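PDB 3HX6: type IV pilus biogenesis factor PilY1 from Pseudomonas aeruginosa, which primes type IV pilus assembly and, probably by binding and releasing calcium, regulates pilus retraction in twitching motility, besides serving in adhesion to host cells. Local coordinates for residues A[194-206]-A[252-266]. The protein carries 3 engineered substitutions. Sequence-based numbering, arbitrary orientation.
Sequences SFPKPTVARLHNG and SSPRLADNNSDGVAD. With CA (calcium ion), chain C.
S253 OG lies beside its own backbone N (chi1 -46°), which carries the hydroxyl to a nearly straight bond from K197 N (2.8 Å), just before strand 199-202. P254, which has no N-H, offers its carbonyl to a water that also bonds K197 O and T199 OG1. A second water joins T199 OG1 to L256 N; the hydroxyl donates to the first and accepts from the second, spanning strand axes 8.2 Å apart, too far to pair directly. L256 CD2 meets T199 CG2 and presses tightly on A201 CB at 3.3 Å. G263 adopts a positive phi suited to glycine, and its carbonyl reaches R202 N through water. V264 sets CG1 squarely over the H204 ring face, a CH-pi contact 3.6 Å from the centroid, while its carbonyl binds calcium. A265 donates its N-H to R202 O, and its compact methyl meets L203 CD2. D266 grips calcium with both oxygens; OD1 also accepts a hydrogen bond from H204 NE2 (2.7 Å) in the ring plane, and D298 holds ND1, fixing the imidazole's rotation. D258, N260, D262 and one water complete the calcium's coordination, in an EF-hand-like loop tied here to the neighbouring blade of a beta-propeller.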
loop_
_atom_site.group_PDB
_atom_site.type_symbol
_atom_site.label_atom_id
_atom_site.label_comp_id
_atom_site.label_asym_id
_atom_site.label_seq_id
_atom_site.Cartn_x
_atom_site.Cartn_y
_atom_site.Cartn_z
ATOM N N SER A 194 22.678 -25.838 4.411
ATOM C CA SER A 194 22.018 -24.822 3.624
ATOM C C SER A 194 21.475 -23.585 4.308
ATOM O O SER A 194 20.277 -23.307 4.278
ATOM C CB SER A 194 20.938 -25.491 2.790
ATOM O OG SER A 194 21.543 -26.441 1.925
ATOM N N PHE A 195 22.377 -22.826 4.912
ATOM C CA PHE A 195 22.008 -21.580 5.556
ATOM C C PHE A 195 21.689 -20.523 4.497
ATOM O O PHE A 195 20.898 -19.614 4.741
ATOM C CB PHE A 195 23.156 -21.098 6.442
ATOM C CG PHE A 195 23.339 -21.915 7.684
ATOM C CD1 PHE A 195 22.583 -21.646 8.823
ATOM C CD2 PHE A 195 24.257 -22.957 7.720
ATOM C CE1 PHE A 195 22.741 -22.402 9.978
ATOM C CE2 PHE A 195 24.421 -23.722 8.873
ATOM C CZ PHE A 195 23.662 -23.441 10.003
ATOM N N PRO A 196 22.305 -20.623 3.301
ATOM C CA PRO A 196 22.010 -19.618 2.279
ATOM C C PRO A 196 20.528 -19.554 1.941
ATOM O O PRO A 196 19.843 -20.569 1.946
ATOM C CB PRO A 196 22.837 -20.089 1.082
ATOM C CG PRO A 196 24.007 -20.758 1.724
ATOM C CD PRO A 196 23.339 -21.557 2.821
ATOM N N LYS A 197 20.041 -18.354 1.660
ATOM C CA LYS A 197 18.650 -18.165 1.284
ATOM C C LYS A 197 18.565 -18.320 -0.228
ATOM O O LYS A 197 19.204 -17.585 -0.981
ATOM C CB LYS A 197 18.164 -16.772 1.677
ATOM C CG LYS A 197 18.051 -16.552 3.173
ATOM C CD LYS A 197 17.300 -15.262 3.477
ATOM C CE LYS A 197 17.091 -15.094 4.972
ATOM N NZ LYS A 197 16.045 -14.071 5.274
ATOM N N PRO A 198 17.773 -19.285 -0.697
ATOM C CA PRO A 198 17.665 -19.471 -2.141
ATOM C C PRO A 198 16.768 -18.439 -2.801
ATOM O O PRO A 198 15.953 -17.783 -2.141
ATOM C CB PRO A 198 17.096 -20.881 -2.257
ATOM C CG PRO A 198 16.186 -20.953 -1.071
ATOM C CD PRO A 198 17.008 -20.313 0.032
ATOM N N THR A 199 16.940 -18.288 -4.107
ATOM C CA THR A 199 16.110 -17.392 -4.894
ATOM C C THR A 199 15.390 -18.309 -5.872
ATOM O O THR A 199 15.968 -19.279 -6.365
ATOM C CB THR A 199 16.940 -16.353 -5.693
ATOM O OG1 THR A 199 17.409 -15.324 -4.810
ATOM C CG2 THR A 199 16.086 -15.709 -6.788
ATOM N N VAL A 200 14.123 -18.020 -6.121
ATOM C CA VAL A 200 13.339 -18.804 -7.058
ATOM C C VAL A 200 13.166 -17.902 -8.261
ATOM O O VAL A 200 12.625 -16.806 -8.143
ATOM C CB VAL A 200 11.971 -19.161 -6.480
ATOM C CG1 VAL A 200 11.142 -19.893 -7.532
ATOM C CG2 VAL A 200 12.156 -20.033 -5.242
ATOM N N ALA A 201 13.626 -18.348 -9.421
ATOM C CA ALA A 201 13.525 -17.492 -10.591
ATOM C C ALA A 201 13.463 -18.224 -11.910
ATOM O O ALA A 201 13.748 -19.415 -12.000
ATOM C CB ALA A 201 14.697 -16.511 -10.601
ATOM N N ARG A 202 13.075 -17.481 -12.933
ATOM C CA ARG A 202 12.984 -18.010 -14.280
ATOM C C ARG A 202 14.346 -17.801 -14.919
ATOM O O ARG A 202 14.903 -16.703 -14.857
ATOM C CB ARG A 202 11.918 -17.252 -15.072
ATOM C CG ARG A 202 11.810 -17.678 -16.525
ATOM C CD ARG A 202 11.427 -19.135 -16.657
ATOM N NE ARG A 202 10.604 -19.354 -17.842
ATOM C CZ ARG A 202 11.018 -19.181 -19.091
ATOM N NH1 ARG A 202 12.263 -18.788 -19.339
ATOM N NH2 ARG A 202 10.179 -19.387 -20.096
ATOM N N LEU A 203 14.884 -18.850 -15.529
ATOM C CA LEU A 203 16.190 -18.748 -16.160
ATOM C C LEU A 203 16.111 -18.913 -17.669
ATOM O O LEU A 203 15.074 -19.319 -18.224
ATOM C CB LEU A 203 17.155 -19.789 -15.573
ATOM C CG LEU A 203 17.308 -19.784 -14.047
ATOM C CD1 LEU A 203 18.347 -20.820 -13.626
ATOM C CD2 LEU A 203 17.714 -18.408 -13.574
ATOM N N HIS A 204 17.217 -18.599 -18.328
ATOM C CA HIS A 204 17.288 -18.684 -19.775
ATOM C C HIS A 204 17.252 -20.108 -20.330
ATOM O O HIS A 204 17.334 -20.292 -21.540
ATOM C CB HIS A 204 18.534 -17.940 -20.271
ATOM C CG HIS A 204 18.359 -16.454 -20.326
ATOM N ND1 HIS A 204 17.597 -15.832 -21.293
ATOM C CD2 HIS A 204 18.810 -15.467 -19.513
ATOM C CE1 HIS A 204 17.588 -14.530 -21.075
ATOM N NE2 HIS A 204 18.316 -14.282 -19.999
ATOM N N ASN A 205 17.138 -21.112 -19.461
ATOM C CA ASN A 205 17.064 -22.485 -19.949
ATOM C C ASN A 205 15.588 -22.827 -20.145
ATOM O O ASN A 205 15.221 -23.984 -20.327
ATOM C CB ASN A 205 17.736 -23.461 -18.970
ATOM C CG ASN A 205 16.912 -23.713 -17.730
ATOM O OD1 ASN A 205 16.307 -22.799 -17.179
ATOM N ND2 ASN A 205 16.895 -24.961 -17.277
ATOM N N GLY A 206 14.756 -21.786 -20.106
ATOM C CA GLY A 206 13.323 -21.922 -20.304
ATOM C C GLY A 206 12.493 -22.356 -19.112
ATOM O O GLY A 206 11.267 -22.471 -19.220
ATOM N N SER A 252 27.341 -18.544 -0.443
ATOM C CA SER A 252 26.199 -18.032 0.311
ATOM C C SER A 252 25.007 -17.631 -0.557
ATOM O O SER A 252 24.942 -17.983 -1.737
ATOM C CB SER A 252 26.644 -16.845 1.166
ATOM O OG SER A 252 27.701 -17.231 2.031
ATOM N N SER A 253 24.077 -16.883 0.040
ATOM C CA SER A 253 22.858 -16.438 -0.631
ATOM C C SER A 253 23.112 -15.631 -1.896
ATOM O O SER A 253 23.801 -14.612 -1.874
ATOM C CB SER A 253 22.010 -15.597 0.330
ATOM O OG SER A 253 21.910 -16.221 1.597
ATOM N N PRO A 254 22.538 -16.068 -3.027
ATOM C CA PRO A 254 22.765 -15.308 -4.259
ATOM C C PRO A 254 21.723 -14.226 -4.485
ATOM O O PRO A 254 20.633 -14.262 -3.901
ATOM C CB PRO A 254 22.683 -16.380 -5.338
ATOM C CG PRO A 254 21.587 -17.266 -4.801
ATOM C CD PRO A 254 21.926 -17.378 -3.316
ATOM N N ARG A 255 22.077 -13.253 -5.320
ATOM C CA ARG A 255 21.160 -12.197 -5.706
ATOM C C ARG A 255 21.107 -12.294 -7.232
ATOM O O ARG A 255 22.127 -12.163 -7.911
ATOM C CB ARG A 255 21.681 -10.816 -5.303
ATOM C CG ARG A 255 20.823 -9.654 -5.822
ATOM C CD ARG A 255 19.427 -9.638 -5.190
ATOM N NE ARG A 255 19.513 -9.541 -3.738
ATOM C CZ ARG A 255 18.471 -9.533 -2.912
ATOM N NH1 ARG A 255 17.233 -9.612 -3.393
ATOM N NH2 ARG A 255 18.667 -9.468 -1.601
ATOM N N LEU A 256 19.928 -12.548 -7.774
ATOM C CA LEU A 256 19.799 -12.648 -9.218
ATOM C C LEU A 256 19.578 -11.274 -9.827
ATOM O O LEU A 256 18.950 -10.408 -9.213
ATOM C CB LEU A 256 18.652 -13.591 -9.577
ATOM C CG LEU A 256 19.096 -15.044 -9.797
ATOM C CD1 LEU A 256 19.943 -15.534 -8.631
ATOM C CD2 LEU A 256 17.872 -15.908 -9.992
ATOM N N ALA A 257 20.113 -11.072 -11.025
ATOM C CA ALA A 257 19.973 -9.798 -11.721
ATOM C C ALA A 257 19.270 -10.015 -13.049
ATOM O O ALA A 257 19.583 -10.955 -13.783
ATOM C CB ALA A 257 21.343 -9.168 -11.961
ATOM N N ASP A 258 18.326 -9.128 -13.343
ATOM C CA ASP A 258 17.548 -9.152 -14.576
ATOM C C ASP A 258 17.755 -7.767 -15.176
ATOM O O ASP A 258 17.069 -6.815 -14.814
ATOM C CB ASP A 258 16.069 -9.384 -14.240
ATOM C CG ASP A 258 15.154 -9.149 -15.429
ATOM O OD1 ASP A 258 15.653 -9.077 -16.568
ATOM O OD2 ASP A 258 13.929 -9.046 -15.218
ATOM N N ASN A 259 18.703 -7.654 -16.097
ATOM C CA ASN A 259 19.031 -6.360 -16.667
ATOM C C ASN A 259 18.272 -5.845 -17.882
ATOM O O ASN A 259 18.705 -4.882 -18.517
ATOM C CB ASN A 259 20.539 -6.303 -16.918
ATOM C CG ASN A 259 21.334 -6.422 -15.631
ATOM O OD1 ASN A 259 20.771 -6.334 -14.541
ATOM N ND2 ASN A 259 22.640 -6.617 -15.747
ATOM N N ASN A 260 17.147 -6.469 -18.212
ATOM C CA ASN A 260 16.340 -6.000 -19.332
ATOM C C ASN A 260 14.874 -6.073 -18.922
ATOM O O ASN A 260 13.980 -6.121 -19.759
ATOM C CB ASN A 260 16.606 -6.834 -20.593
ATOM C CG ASN A 260 16.175 -8.283 -20.446
ATOM O OD1 ASN A 260 16.419 -8.915 -19.424
ATOM N ND2 ASN A 260 15.542 -8.819 -21.486
ATOM N N SER A 261 14.658 -6.098 -17.609
ATOM C CA SER A 261 13.331 -6.139 -17.009
ATOM C C SER A 261 12.314 -7.031 -17.710
ATOM O O SER A 261 11.235 -6.565 -18.083
ATOM C CB SER A 261 12.764 -4.718 -16.921
ATOM O OG SER A 261 13.589 -3.891 -16.121
ATOM N N ASP A 262 12.641 -8.306 -17.895
ATOM C CA ASP A 262 11.702 -9.214 -18.544
ATOM C C ASP A 262 11.348 -10.394 -17.642
ATOM O O ASP A 262 10.672 -11.325 -18.071
ATOM C CB ASP A 262 12.261 -9.715 -19.884
ATOM C CG ASP A 262 13.514 -10.568 -19.723
ATOM O OD1 ASP A 262 13.909 -10.841 -18.569
ATOM O OD2 ASP A 262 14.093 -10.973 -20.756
ATOM N N GLY A 263 11.807 -10.356 -16.396
ATOM C CA GLY A 263 11.495 -11.431 -15.471
ATOM C C GLY A 263 12.364 -12.671 -15.595
ATOM O O GLY A 263 12.146 -13.662 -14.896
ATOM N N VAL A 264 13.346 -12.630 -16.486
ATOM C CA VAL A 264 14.245 -13.763 -16.662
ATOM C C VAL A 264 15.619 -13.364 -16.147
ATOM O O VAL A 264 16.204 -12.402 -16.632
ATOM C CB VAL A 264 14.359 -14.154 -18.137
ATOM C CG1 VAL A 264 15.268 -15.366 -18.286
ATOM C CG2 VAL A 264 12.978 -14.441 -18.691
ATOM N N ALA A 265 16.127 -14.101 -15.163
ATOM C CA ALA A 265 17.430 -13.810 -14.571
ATOM C C ALA A 265 18.578 -13.903 -15.575
ATOM O O ALA A 265 18.680 -14.870 -16.332
ATOM C CB ALA A 265 17.685 -14.750 -13.402
ATOM N N ASP A 266 19.452 -12.900 -15.562
ATOM C CA ASP A 266 20.586 -12.865 -16.478
ATOM C C ASP A 266 21.920 -13.157 -15.807
ATOM O O ASP A 266 22.787 -13.795 -16.406
ATOM C CB ASP A 266 20.641 -11.508 -17.165
ATOM C CG ASP A 266 19.335 -11.158 -17.840
ATOM O OD1 ASP A 266 18.875 -11.957 -18.685
ATOM O OD2 ASP A 266 18.772 -10.092 -17.524
HETATM CA CA CA C . 16.534 -10.745 -18.335
HETATM O O HOH W 1 18.746 -15.521 -2.548
HETATM O O HOH W 2 17.529 -12.849 -5.944
HETATM O O HOH W 3 12.479 -14.707 -12.579
HETATM O O HOH W 4 19.067 -17.514 -16.801
HETATM O O HOH W 5 16.278 -12.009 -20.363
#